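Local atomic coordinates of odorant binding protein (AGAP010409-PA) (PDB entry 3L4A), a protein that probably binds and carries small odorant molecules, as a secreted, all-helical member of the PBP/GOBP family of insect odorant-binding proteins. Residues A[83-88]-A[101-106]; A[64-69]-A[109-114]; A[38-43]-A[95-100]; A[9-14]-A[43-48]. One frame throughout, in Å; residues are numbered along the deposited sequence.

In the fold
Three disulfides and one aromatic contact tie the helices of this small protein together. Interactions 3 and 4, centres about 10 Å apart, fasten helix 36-48 to helix 96-105 and helix 5-14; their ranges overlap at Arg-43, which makes contact only in interaction 3, and Phe-41 CE1 meets Cys-11 CB at 3.7 Å between them. Interaction 1, its centre about 12 Å from that of interaction 3, joins helix 96-105 to helix 75-87. Interaction 2, about 16 Å from interaction 1 between centres, packs helix 108-117 against the end of helix 60-66. Bound glycerol, probably from the crystallisation liquor, lies about 4 Å from the side chain of Gln-105 and, likewise, of Tyr-111; such molecules can mark pockets.

Interaction 1 (A[83-88]-A[101-106]); sequences ACLEAK and YSAFQC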
loop_
_atom_site.group_PDB
_atom_site.type_symbol
_atom_site.label_atom_id
_atom_site.label_comp_id
_atom_site.label_asym_id
_atom_site.label_seq_id
_atom_site.Cartn_x
_atom_site.Cartn_y
_atom_site.Cartn_z
ATOM N N ALA A 83 -8.642 11.705 5.082
ATOM C CA ALA A 83 -8.148 13.066 4.905
ATOM C C ALA A 83 -6.751 13.115 4.269
ATOM O O ALA A 83 -6.492 13.936 3.378
ATOM C CB ALA A 83 -8.155 13.805 6.238
ATOM N N CYS A 84 -5.862 12.240 4.721
ATOM C CA CYS A 84 -4.523 12.163 4.157
ATOM C C CYS A 84 -4.599 11.861 2.664
ATOM O O CYS A 84 -3.950 12.518 1.858
ATOM C CB CYS A 84 -3.713 11.093 4.883
ATOM S SG CYS A 84 -2.016 10.932 4.302
ATOM N N LEU A 85 -5.400 10.865 2.301
ATOM C CA LEU A 85 -5.518 10.460 0.904
ATOM C C LEU A 85 -6.142 11.558 0.058
ATOM O O LEU A 85 -5.707 11.808 -1.063
ATOM C CB LEU A 85 -6.328 9.158 0.799
ATOM C CG LEU A 85 -5.608 7.978 1.451
ATOM C CD1 LEU A 85 -6.540 6.810 1.736
ATOM C CD2 LEU A 85 -4.445 7.536 0.556
ATOM N N GLU A 86 -7.161 12.222 0.587
ATOM C CA GLU A 86 -7.781 13.317 -0.142
ATOM C C GLU A 86 -6.752 14.413 -0.414
ATOM O O GLU A 86 -6.730 15.001 -1.505
ATOM C CB GLU A 86 -8.989 13.868 0.627
ATOM C CG GLU A 86 -10.189 12.930 0.666
ATOM C CD GLU A 86 -10.825 12.728 -0.698
ATOM O OE1 GLU A 86 -10.646 13.599 -1.576
ATOM O OE2 GLU A 86 -11.504 11.697 -0.894
ATOM N N ALA A 87 -5.889 14.672 0.566
ATOM C CA ALA A 87 -4.886 15.726 0.440
ATOM C C ALA A 87 -3.842 15.418 -0.624
ATOM O O ALA A 87 -3.148 16.317 -1.092
ATOM C CB ALA A 87 -4.212 15.997 1.784
ATOM N N LYS A 88 -3.738 14.150 -1.008
ATOM C CA LYS A 88 -2.772 13.735 -2.019
ATOM C C LYS A 88 -3.288 13.851 -3.452
ATOM O O LYS A 88 -2.541 13.599 -4.402
ATOM C CB LYS A 88 -2.286 12.321 -1.729
ATOM C CG LYS A 88 -1.341 12.281 -0.548
ATOM C CD LYS A 88 -0.974 10.870 -0.183
ATOM C CE LYS A 88 0.249 10.861 0.731
ATOM N NZ LYS A 88 1.500 11.188 -0.009
ATOM N N TYR A 101 1.692 4.342 -4.913
ATOM C CA TYR A 101 2.767 4.563 -3.959
ATOM C C TYR A 101 2.470 5.773 -3.070
ATOM O O TYR A 101 2.628 5.710 -1.844
ATOM C CB TYR A 101 4.090 4.742 -4.701
ATOM C CG TYR A 101 5.296 4.816 -3.794
ATOM C CD1 TYR A 101 5.823 6.043 -3.413
ATOM C CD2 TYR A 101 5.920 3.663 -3.335
ATOM C CE1 TYR A 101 6.928 6.114 -2.581
ATOM C CE2 TYR A 101 7.029 3.725 -2.497
ATOM C CZ TYR A 101 7.524 4.957 -2.129
ATOM O OH TYR A 101 8.624 5.044 -1.304
ATOM N N SER A 102 2.026 6.865 -3.692
ATOM C CA SER A 102 1.639 8.056 -2.948
ATOM C C SER A 102 0.534 7.740 -1.948
ATOM O O SER A 102 0.584 8.167 -0.796
ATOM C CB SER A 102 1.186 9.171 -3.887
ATOM O OG SER A 102 0.887 10.342 -3.144
ATOM N N ALA A 103 -0.464 6.978 -2.383
ATOM C CA ALA A 103 -1.563 6.607 -1.502
ATOM C C ALA A 103 -1.039 5.880 -0.274
ATOM O O ALA A 103 -1.382 6.225 0.861
ATOM C CB ALA A 103 -2.568 5.738 -2.254
ATOM N N PHE A 104 -0.195 4.878 -0.493
ATOM C CA PHE A 104 0.296 4.083 0.621
ATOM C C PHE A 104 1.217 4.848 1.574
ATOM O O PHE A 104 1.364 4.469 2.733
ATOM C CB PHE A 104 0.932 2.783 0.134
ATOM C CG PHE A 104 -0.074 1.687 -0.124
ATOM C CD1 PHE A 104 -0.664 1.013 0.936
ATOM C CD2 PHE A 104 -0.435 1.343 -1.421
ATOM C CE1 PHE A 104 -1.595 0.008 0.711
ATOM C CE2 PHE A 104 -1.359 0.334 -1.655
ATOM C CZ PHE A 104 -1.938 -0.334 -0.583
ATOM N N GLN A 105 1.811 5.943 1.112
ATOM C CA GLN A 105 2.595 6.772 2.018
ATOM C C GLN A 105 1.764 7.266 3.209
ATOM O O GLN A 105 2.302 7.493 4.295
ATOM C CB GLN A 105 3.236 7.948 1.282
ATOM C CG GLN A 105 4.382 7.545 0.359
ATOM C CD GLN A 105 4.985 8.732 -0.345
ATOM O OE1 GLN A 105 6.204 8.824 -0.494
ATOM N NE2 GLN A 105 4.136 9.659 -0.774
ATOM N N CYS A 106 0.460 7.423 3.014
ATOM C CA CYS A 106 -0.407 7.833 4.118
ATOM C C CYS A 106 -0.377 6.835 5.264
ATOM O O CYS A 106 -0.526 7.218 6.424
ATOM C CB CYS A 106 -1.842 8.006 3.638
ATOM S SG CYS A 106 -2.095 9.565 2.774
#
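Cys-84 and Cys-106 point at each other across the contact and close a disulfide, with Cys-84 SG 2.1 Å from Cys-106 SG and the two CB-SG arms turned nearly at right angles (chi3 -90°). The arms leave their backbones differently: SG of Cys-84 stands opposite its own N (chi1 -178°), whereas that of Cys-106 lies beside its N. Leu-85 and Lys-88 both reach the Cys-106 sulfur. Leu-85 does so with a single methyl, CD2, which fits between sulfur and alanine, 3.8 Å from Cys-106 SG and equally far from Ala-103 CB; the small Ala-103 lets it come close to the helix backbone. Leu-85 and Ala-103 also touch Val-58, which extends this apolar patch. Lys-88 instead lays its long aliphatic chain across the contact. Its CE passes 3.4 Å from Cys-106 SG and 3.1 Å from Ser-102 O. A bend in the last torsion (chi4 -73°) then turns the ammonium group to Ser-102 OG, where, in one of two serine conformers, NZ makes a weak and doubtful hydrogen bond of 3.3 Å. Lysine suits the place chiefly because its CD and CE methylenes pack on sulfur. This is the link between the fourth and sixth cysteines of the six-cysteine pattern of classical insect odorant-binding proteins, here joining helix 75-87 to the region of Cys-106, on the C-terminal side of helix 96-105.

Interaction 2 (A[64-69]-A[109-114]); sequences WENLGN and EDYEMY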
loop_
_atom_site.group_PDB
_atom_site.type_symbol
_atom_site.label_atom_id
_atom_site.label_comp_id
_atom_site.label_asym_id
_atom_site.label_seq_id
_atom_site.Cartn_x
_atom_site.Cartn_y
_atom_site.Cartn_z
ATOM N N TRP A 64 -6.692 -1.846 7.946
ATOM C CA TRP A 64 -6.839 -1.971 9.391
ATOM C C TRP A 64 -6.643 -3.427 9.786
ATOM O O TRP A 64 -5.919 -3.734 10.722
ATOM C CB TRP A 64 -8.237 -1.490 9.792
ATOM C CG TRP A 64 -8.588 -1.663 11.246
ATOM C CD1 TRP A 64 -9.421 -2.614 11.783
ATOM C CD2 TRP A 64 -8.155 -0.851 12.341
ATOM N NE1 TRP A 64 -9.514 -2.446 13.138
ATOM C CE2 TRP A 64 -8.748 -1.374 13.511
ATOM C CE3 TRP A 64 -7.317 0.261 12.449
ATOM C CZ2 TRP A 64 -8.535 -0.817 14.765
ATOM C CZ3 TRP A 64 -7.103 0.812 13.699
ATOM C CH2 TRP A 64 -7.710 0.270 14.844
ATOM N N GLU A 65 -7.273 -4.322 9.041
ATOM C CA GLU A 65 -7.148 -5.746 9.327
ATOM C C GLU A 65 -5.731 -6.253 9.055
ATOM O O GLU A 65 -5.249 -7.152 9.742
ATOM C CB GLU A 65 -8.190 -6.532 8.533
ATOM C CG GLU A 65 -9.610 -6.264 9.005
ATOM C CD GLU A 65 -10.668 -6.904 8.116
ATOM O OE1 GLU A 65 -10.331 -7.805 7.320
ATOM O OE2 GLU A 65 -11.847 -6.508 8.219
ATOM N N ASN A 66 -5.058 -5.650 8.082
ATOM C CA ASN A 66 -3.685 -6.040 7.745
ATOM C C ASN A 66 -2.664 -5.503 8.752
ATOM O O ASN A 66 -1.485 -5.859 8.703
ATOM C CB ASN A 66 -3.350 -5.579 6.324
ATOM C CG ASN A 66 -2.138 -6.295 5.741
ATOM O OD1 ASN A 66 -1.980 -7.504 5.904
ATOM N ND2 ASN A 66 -1.283 -5.545 5.050
ATOM N N LEU A 67 -3.131 -4.657 9.667
ATOM C CA LEU A 67 -2.313 -4.098 10.736
ATOM C C LEU A 67 -2.534 -4.841 12.054
ATOM O O LEU A 67 -2.282 -4.304 13.138
ATOM C CB LEU A 67 -2.627 -2.608 10.920
ATOM C CG LEU A 67 -2.107 -1.719 9.790
ATOM C CD1 LEU A 67 -2.777 -0.357 9.836
ATOM C CD2 LEU A 67 -0.599 -1.576 9.884
ATOM N N GLY A 68 -3.037 -6.068 11.960
ATOM C CA GLY A 68 -3.160 -6.923 13.127
ATOM C C GLY A 68 -4.471 -6.790 13.881
ATOM O O GLY A 68 -4.535 -7.100 15.071
ATOM N N ASN A 69 -5.516 -6.342 13.191
ATOM C CA ASN A 69 -6.826 -6.170 13.820
ATOM C C ASN A 69 -7.869 -7.064 13.172
ATOM O O ASN A 69 -7.776 -7.379 11.985
ATOM C CB ASN A 69 -7.287 -4.713 13.713
ATOM C CG ASN A 69 -6.290 -3.742 14.291
ATOM O OD1 ASN A 69 -5.668 -2.960 13.560
ATOM N ND2 ASN A 69 -6.128 -3.772 15.603
ATOM N N GLU A 109 3.374 5.371 8.628
ATOM C CA GLU A 109 3.565 5.401 10.076
ATOM C C GLU A 109 2.853 4.229 10.757
ATOM O O GLU A 109 3.374 3.653 11.706
ATOM C CB GLU A 109 3.099 6.737 10.672
ATOM C CG GLU A 109 3.973 7.934 10.320
ATOM C CD GLU A 109 3.571 8.602 9.018
ATOM O OE1 GLU A 109 4.096 9.705 8.735
ATOM O OE2 GLU A 109 2.732 8.034 8.282
ATOM N N ASP A 110 1.665 3.878 10.269
ATOM C CA ASP A 110 0.899 2.785 10.853
ATOM C C ASP A 110 1.598 1.446 10.661
ATOM O O ASP A 110 1.690 0.638 11.591
ATOM C CB ASP A 110 -0.497 2.731 10.232
ATOM C CG ASP A 110 -1.226 4.049 10.336
ATOM O OD1 ASP A 110 -2.089 4.177 11.223
ATOM O OD2 ASP A 110 -0.917 4.962 9.544
ATOM N N TYR A 111 2.080 1.203 9.451
ATOM C CA TYR A 111 2.723 -0.064 9.154
ATOM C C TYR A 111 4.034 -0.179 9.910
ATOM O O TYR A 111 4.366 -1.247 10.427
ATOM C CB TYR A 111 2.917 -0.244 7.643
ATOM C CG TYR A 111 1.701 -0.855 6.980
ATOM C CD1 TYR A 111 1.475 -2.220 7.046
ATOM C CD2 TYR A 111 0.768 -0.068 6.315
ATOM C CE1 TYR A 111 0.366 -2.797 6.463
ATOM C CE2 TYR A 111 -0.355 -0.634 5.721
ATOM C CZ TYR A 111 -0.551 -2.000 5.803
ATOM O OH TYR A 111 -1.651 -2.593 5.217
ATOM N N GLU A 112 4.759 0.927 10.010
ATOM C CA GLU A 112 6.034 0.903 10.719
ATOM C C GLU A 112 5.825 0.656 12.211
ATOM O O GLU A 112 6.584 -0.085 12.828
ATOM C CB GLU A 112 6.865 2.162 10.439
ATOM C CG GLU A 112 7.251 2.265 8.970
ATOM C CD GLU A 112 8.459 3.147 8.714
ATOM O OE1 GLU A 112 9.120 3.565 9.688
ATOM O OE2 GLU A 112 8.748 3.415 7.527
ATOM N N MET A 113 4.782 1.239 12.788
ATOM C CA MET A 113 4.516 1.000 14.200
ATOM C C MET A 113 4.162 -0.465 14.426
ATOM O O MET A 113 4.630 -1.090 15.377
ATOM C CB MET A 113 3.391 1.893 14.710
ATOM C CG MET A 113 3.256 1.851 16.217
ATOM S SD MET A 113 2.081 3.055 16.840
ATOM C CE MET A 113 0.532 2.277 16.396
ATOM N N TYR A 114 3.328 -1.005 13.545
ATOM C CA TYR A 114 2.904 -2.392 13.642
ATOM C C TYR A 114 4.097 -3.333 13.506
ATOM O O TYR A 114 4.211 -4.316 14.237
ATOM C CB TYR A 114 1.864 -2.692 12.563
ATOM C CG TYR A 114 1.456 -4.143 12.496
ATOM C CD1 TYR A 114 0.989 -4.800 13.626
ATOM C CD2 TYR A 114 1.522 -4.853 11.306
ATOM C CE1 TYR A 114 0.611 -6.127 13.576
ATOM C CE2 TYR A 114 1.137 -6.186 11.246
ATOM C CZ TYR A 114 0.683 -6.812 12.386
ATOM O OH TYR A 114 0.300 -8.135 12.344
#
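The hydroxyl oxygen of Tyr-111 is gripped by two asparagines: Asn-66 ND2 donates to it over 3.0 Å, nearly straight at 165°, and Asn-63 OD1 is its other partner. The hydroxyl lies close to the amide plane of Asn-66, while ND2 arrives at the edge of the Tyr-111 ring; amide and ring planes are 62° apart. The two bonds hold the outer end of the side chain in place. Over a face of that ring sits Leu-67, whose CD2 makes a CH-pi contact 3.7 Å from the centroid, almost on the normal. The same methyl reaches Tyr-114 CB at 3.8 Å, so a single leucine branch settles between two aromatic residues one helical turn apart. The other branch, CD1, rests on Asp-110 CB. Tyr-114 turns a face to the main chain, with Leu-67 O 3.3 Å above its plane. Glycine suits position 68 on two counts: its positive phi (89°) leaves no room for a CB beside the preceding carbonyl oxygen, and the Tyr-114 ring fills the side where one would point. Phe-77 of helix 75-87 touches Leu-67 as well. Thus the turn after helix 60-66 packs on tyrosines of helix 108-117 in the all-helical odorant-binding protein fold.

Interaction 3 (A[38-43]-A[95-100]); sequences THCFVR and DLCERA
Helix segments 38-43 and 96-100 cross at 70° with their axes 7.5 Å apart, and the backbones come nearest at Cys-40 and Cys-97. Their disulfide, Cys-40 SG to Cys-97 SG 2.0 Å, pairs the second and fifth cysteines of the classical insect odorant-binding protein fold. Both sulfurs sit beside their own backbone N, and the CB-SG arms are turned almost perpendicular to each other (chi3 96°), a relaxed geometry for this bond. Ala-100 offers only a methyl, which lets CB of Arg-43 approach its CB to 3.5 Å. From there the arginine extends straight from CG to NE, running past the start of helix 96-105: CD lies 3.6 Å from Leu-96 O and NE 3.8 Å from Leu-96 CB. An arginine fits because its methylenes can line the helix while its charged end continues outward, where NH2 forms a salt bridge with Asp-54. His-39, one turn before Arg-43, sets its CB 3.8 Å from Cys-97 CB. The far end of its ring is held by Asp-34, which hydrogen-bonds NE2, and Tyr-101 meets the ring as well. Helix 96-105 is itself capped beside the disulfide. Asp-95, at the N-cap, offers one carboxylate oxygen to two amides, weakly to that of Cys-97 and firmly to the next; an aspartate is well suited here, short enough to fold back on its own helix start, and the Glu-98 N to Asp-95 OD2 bond is 2.9 Å long.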
loop_
_atom_site.group_PDB
_atom_site.type_symbol
_atom_site.label_atom_id
_atom_site.label_comp_id
_atom_site.label_asym_id
_atom_site.label_seq_id
_atom_site.Cartn_x
_atom_site.Cartn_y
_atom_site.Cartn_z
ATOM N N THR A 38 9.776 0.201 -7.565
ATOM C CA THR A 38 9.083 0.017 -6.293
ATOM C C THR A 38 7.670 0.607 -6.320
ATOM O O THR A 38 6.758 0.051 -5.704
ATOM C CB THR A 38 9.887 0.601 -5.127
ATOM O OG1 THR A 38 11.146 -0.083 -5.048
ATOM C CG2 THR A 38 9.151 0.400 -3.818
ATOM N N HIS A 39 7.481 1.722 -7.014
ATOM C CA HIS A 39 6.130 2.270 -7.131
ATOM C C HIS A 39 5.193 1.213 -7.689
ATOM O O HIS A 39 4.113 0.965 -7.150
ATOM C CB HIS A 39 6.080 3.487 -8.053
ATOM C CG HIS A 39 6.833 4.672 -7.545
ATOM N ND1 HIS A 39 7.096 5.770 -8.337
ATOM C CD2 HIS A 39 7.390 4.936 -6.339
ATOM C CE1 HIS A 39 7.774 6.663 -7.637
ATOM N NE2 HIS A 39 7.967 6.183 -6.422
ATOM N N CYS A 40 5.596 0.598 -8.793
ATOM C CA CYS A 40 4.768 -0.417 -9.420
ATOM C C CYS A 40 4.660 -1.683 -8.580
ATOM O O CYS A 40 3.615 -2.332 -8.565
ATOM C CB CYS A 40 5.261 -0.737 -10.834
ATOM S SG CYS A 40 5.004 0.607 -12.020
ATOM N N PHE A 41 5.726 -2.023 -7.865
ATOM C CA PHE A 41 5.697 -3.169 -6.970
ATOM C C PHE A 41 4.655 -2.970 -5.861
ATOM O O PHE A 41 3.868 -3.871 -5.568
ATOM C CB PHE A 41 7.083 -3.428 -6.372
ATOM C CG PHE A 41 7.140 -4.650 -5.502
ATOM C CD1 PHE A 41 7.235 -5.912 -6.071
ATOM C CD2 PHE A 41 7.081 -4.543 -4.123
ATOM C CE1 PHE A 41 7.288 -7.043 -5.284
ATOM C CE2 PHE A 41 7.127 -5.673 -3.322
ATOM C CZ PHE A 41 7.227 -6.928 -3.906
ATOM N N VAL A 42 4.664 -1.790 -5.245
ATOM C CA VAL A 42 3.711 -1.477 -4.192
ATOM C C VAL A 42 2.280 -1.506 -4.729
ATOM O O VAL A 42 1.378 -2.056 -4.093
ATOM C CB VAL A 42 4.045 -0.126 -3.557
ATOM C CG1 VAL A 42 2.859 0.389 -2.743
ATOM C CG2 VAL A 42 5.305 -0.273 -2.709
ATOM N N ARG A 43 2.069 -0.953 -5.915
ATOM C CA ARG A 43 0.761 -1.066 -6.556
ATOM C C ARG A 43 0.347 -2.533 -6.696
ATOM O O ARG A 43 -0.775 -2.905 -6.369
ATOM C CB ARG A 43 0.759 -0.396 -7.924
ATOM C CG ARG A 43 -0.525 -0.627 -8.708
ATOM C CD ARG A 43 -0.543 0.204 -9.970
ATOM N NE ARG A 43 -1.725 -0.067 -10.786
ATOM C CZ ARG A 43 -1.781 -1.011 -11.720
ATOM N NH1 ARG A 43 -0.716 -1.764 -11.971
ATOM N NH2 ARG A 43 -2.896 -1.190 -12.413
ATOM N N ASP A 95 0.264 8.652 -13.509
ATOM C CA ASP A 95 0.963 7.375 -13.423
ATOM C C ASP A 95 0.335 6.508 -12.330
ATOM O O ASP A 95 0.363 6.877 -11.157
ATOM C CB ASP A 95 2.444 7.615 -13.130
ATOM C CG ASP A 95 3.270 6.354 -13.231
ATOM O OD1 ASP A 95 4.129 6.277 -14.130
ATOM O OD2 ASP A 95 3.060 5.434 -12.423
ATOM N N LEU A 96 -0.233 5.368 -12.719
ATOM C CA LEU A 96 -0.942 4.489 -11.780
ATOM C C LEU A 96 -0.054 3.944 -10.668
ATOM O O LEU A 96 -0.504 3.731 -9.545
ATOM C CB LEU A 96 -1.587 3.313 -12.517
ATOM C CG LEU A 96 -2.757 3.617 -13.447
ATOM C CD1 LEU A 96 -3.406 2.316 -13.882
ATOM C CD2 LEU A 96 -3.770 4.520 -12.757
ATOM N N CYS A 97 1.207 3.690 -10.985
ATOM C CA CYS A 97 2.121 3.200 -9.967
ATOM C C CYS A 97 2.464 4.311 -8.990
ATOM O O CYS A 97 2.476 4.097 -7.778
ATOM C CB CYS A 97 3.397 2.670 -10.604
ATOM S SG CYS A 97 3.113 1.277 -11.698
ATOM N N GLU A 98 2.759 5.495 -9.511
ATOM C CA GLU A 98 3.058 6.625 -8.640
ATOM C C GLU A 98 1.859 6.929 -7.730
ATOM O O GLU A 98 2.024 7.249 -6.549
ATOM C CB GLU A 98 3.438 7.859 -9.465
ATOM C CG GLU A 98 3.854 9.055 -8.623
ATOM C CD GLU A 98 4.092 10.291 -9.465
ATOM O OE1 GLU A 98 4.010 11.409 -8.917
ATOM O OE2 GLU A 98 4.349 10.137 -10.678
ATOM N N ARG A 99 0.656 6.822 -8.286
ATOM C CA ARG A 99 -0.563 7.058 -7.524
ATOM C C ARG A 99 -0.690 6.090 -6.346
ATOM O O ARG A 99 -0.975 6.510 -5.216
ATOM C CB ARG A 99 -1.791 6.964 -8.431
ATOM C CG ARG A 99 -3.087 7.371 -7.756
ATOM C CD ARG A 99 -4.287 6.965 -8.583
ATOM N NE ARG A 99 -4.302 7.669 -9.859
ATOM C CZ ARG A 99 -5.121 7.372 -10.860
ATOM N NH1 ARG A 99 -5.992 6.377 -10.731
ATOM N NH2 ARG A 99 -5.063 8.064 -11.990
ATOM N N ALA A 100 -0.490 4.798 -6.604
ATOM C CA ALA A 100 -0.593 3.802 -5.545
ATOM C C ALA A 100 0.469 4.037 -4.484
ATOM O O ALA A 100 0.198 3.938 -3.291
ATOM C CB ALA A 100 -0.473 2.383 -6.113
#

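Interaction 4 (A[9-14]-A[43-48]); sequences ESCSNA and RCIGLE
Ile-45 lays its terminal methyl against the side chain of Cys-11, CD1 standing 3.5 Å from Cys-11 SG and 3.6 Å from Cys-11 CB. That sulfur belongs to the bond between the first and third cysteines of the six-cysteine odorant-binding protein fold, joining helix 5-14 to helix 36-48. Cys-11 and Cys-44 both aim their side chains across the gap and meet with Cys-11 SG 2.0 Å from Cys-44 SG; the torsion about the S-S bond (chi3) is -84°. Cys-44 reaches out with SG opposite its own N, Cys-11 with SG beside its N. The two segments run at 129° to each other, and their axes approach only to 9.4 Å; this is a wide separation that the disulfide itself spans, and the buried surface is small. The remaining groups cluster round the sulfurs. Ala-14, one turn after Cys-11, adds a methyl that touches the disulfide at the exposed margin of the contact, its CB 4.2 Å from Cys-44 SG. Val-7 lies against Ile-45 and Glu-48 too, so an apolar residue of helix 5-14 continues the contact beyond the cysteine. An isoleucine suits its place here, since its long branch carries a methyl across the gap to the sulfur. Glu-48, one turn beyond Cys-44, has its chain folded at the second torsion (chi2 -64°), and the aliphatic part of this otherwise polar residue does the touching: its CG lies 3.9 Å from Cys-11 SG.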
loop_
_atom_site.group_PDB
_atom_site.type_symbol
_atom_site.label_atom_id
_atom_site.label_comp_id
_atom_site.label_asym_id
_atom_site.label_seq_id
_atom_site.Cartn_x
_atom_site.Cartn_y
_atom_site.Cartn_z
ATOM N N GLU A 9 6.742 -12.709 -4.568
ATOM C CA GLU A 9 7.354 -13.353 -5.718
ATOM C C GLU A 9 6.576 -13.073 -7.004
ATOM O O GLU A 9 7.158 -12.728 -8.028
ATOM C CB GLU A 9 7.485 -14.859 -5.479
ATOM C CG GLU A 9 8.192 -15.206 -4.166
ATOM C CD GLU A 9 9.596 -14.656 -4.109
ATOM O OE1 GLU A 9 10.027 -14.228 -3.018
ATOM O OE2 GLU A 9 10.266 -14.640 -5.158
ATOM N N SER A 10 5.251 -13.205 -6.952
ATOM C CA SER A 10 4.444 -12.971 -8.142
ATOM C C SER A 10 4.530 -11.519 -8.603
ATOM O O SER A 10 4.630 -11.243 -9.791
ATOM C CB SER A 10 2.995 -13.383 -7.894
ATOM O OG SER A 10 2.933 -14.781 -7.660
ATOM N N CYS A 11 4.489 -10.590 -7.658
ATOM C CA CYS A 11 4.600 -9.183 -8.026
ATOM C C CYS A 11 5.990 -8.831 -8.567
ATOM O O CYS A 11 6.124 -7.965 -9.427
ATOM C CB CYS A 11 4.189 -8.273 -6.873
ATOM S SG CYS A 11 2.390 -8.156 -6.700
ATOM N N SER A 12 7.020 -9.509 -8.073
ATOM C CA SER A 12 8.356 -9.280 -8.600
ATOM C C SER A 12 8.426 -9.716 -10.061
ATOM O O SER A 12 9.184 -9.153 -10.846
ATOM C CB SER A 12 9.416 -9.998 -7.763
ATOM O OG SER A 12 9.468 -11.381 -8.071
ATOM N N ASN A 13 7.620 -10.704 -10.432
ATOM C CA ASN A 13 7.577 -11.132 -11.820
ATOM C C ASN A 13 6.664 -10.288 -12.692
ATOM O O ASN A 13 6.958 -10.067 -13.866
ATOM C CB ASN A 13 7.215 -12.612 -11.907
ATOM C CG ASN A 13 8.384 -13.488 -11.549
ATOM O OD1 ASN A 13 9.519 -13.194 -11.933
ATOM N ND2 ASN A 13 8.130 -14.553 -10.798
ATOM N N ALA A 14 5.572 -9.803 -12.112
ATOM C CA ALA A 14 4.599 -9.014 -12.854
ATOM C C ALA A 14 5.135 -7.631 -13.189
ATOM O O ALA A 14 4.734 -7.026 -14.181
ATOM C CB ALA A 14 3.314 -8.897 -12.055
ATOM N N ARG A 43 2.069 -0.953 -5.915
ATOM C CA ARG A 43 0.761 -1.066 -6.556
ATOM C C ARG A 43 0.347 -2.533 -6.696
ATOM O O ARG A 43 -0.775 -2.905 -6.369
ATOM C CB ARG A 43 0.759 -0.396 -7.924
ATOM C CG ARG A 43 -0.525 -0.627 -8.708
ATOM C CD ARG A 43 -0.543 0.204 -9.970
ATOM N NE ARG A 43 -1.725 -0.067 -10.786
ATOM C CZ ARG A 43 -1.781 -1.011 -11.720
ATOM N NH1 ARG A 43 -0.716 -1.764 -11.971
ATOM N NH2 ARG A 43 -2.896 -1.190 -12.413
ATOM N N CYS A 44 1.253 -3.365 -7.193
ATOM C CA CYS A 44 0.956 -4.772 -7.420
ATOM C C CYS A 44 0.554 -5.475 -6.128
ATOM O O CYS A 44 -0.428 -6.209 -6.092
ATOM C CB CYS A 44 2.169 -5.461 -8.052
ATOM S SG CYS A 44 1.903 -7.208 -8.435
ATOM N N ILE A 45 1.323 -5.262 -5.062
ATOM C CA ILE A 45 1.025 -5.906 -3.782
ATOM C C ILE A 45 -0.337 -5.441 -3.262
ATOM O O ILE A 45 -1.145 -6.236 -2.771
ATOM C CB ILE A 45 2.104 -5.597 -2.725
ATOM C CG1 ILE A 45 3.463 -6.174 -3.146
ATOM C CG2 ILE A 45 1.672 -6.117 -1.359
ATOM C CD1 ILE A 45 3.464 -7.645 -3.388
ATOM N N GLY A 46 -0.604 -4.148 -3.387
ATOM C CA GLY A 46 -1.869 -3.604 -2.933
ATOM C C GLY A 46 -3.037 -4.193 -3.697
ATOM O O GLY A 46 -4.067 -4.531 -3.110
ATOM N N LEU A 47 -2.892 -4.314 -5.013
ATOM C CA LEU A 47 -3.946 -4.921 -5.825
ATOM C C LEU A 47 -4.161 -6.389 -5.476
ATOM O O LEU A 47 -5.300 -6.825 -5.314
ATOM C CB LEU A 47 -3.623 -4.785 -7.314
ATOM C CG LEU A 47 -3.639 -3.363 -7.874
ATOM C CD1 LEU A 47 -3.142 -3.360 -9.312
ATOM C CD2 LEU A 47 -5.049 -2.766 -7.784
ATOM N N GLU A 48 -3.070 -7.140 -5.356
ATOM C CA GLU A 48 -3.144 -8.585 -5.119
ATOM C C GLU A 48 -3.750 -8.920 -3.766
ATOM O O GLU A 48 -4.489 -9.898 -3.636
ATOM C CB GLU A 48 -1.757 -9.214 -5.224
ATOM C CG GLU A 48 -1.280 -9.392 -6.640
ATOM C CD GLU A 48 -2.154 -10.357 -7.412
ATOM O OE1 GLU A 48 -2.606 -11.362 -6.816
ATOM O OE2 GLU A 48 -2.393 -10.105 -8.607
#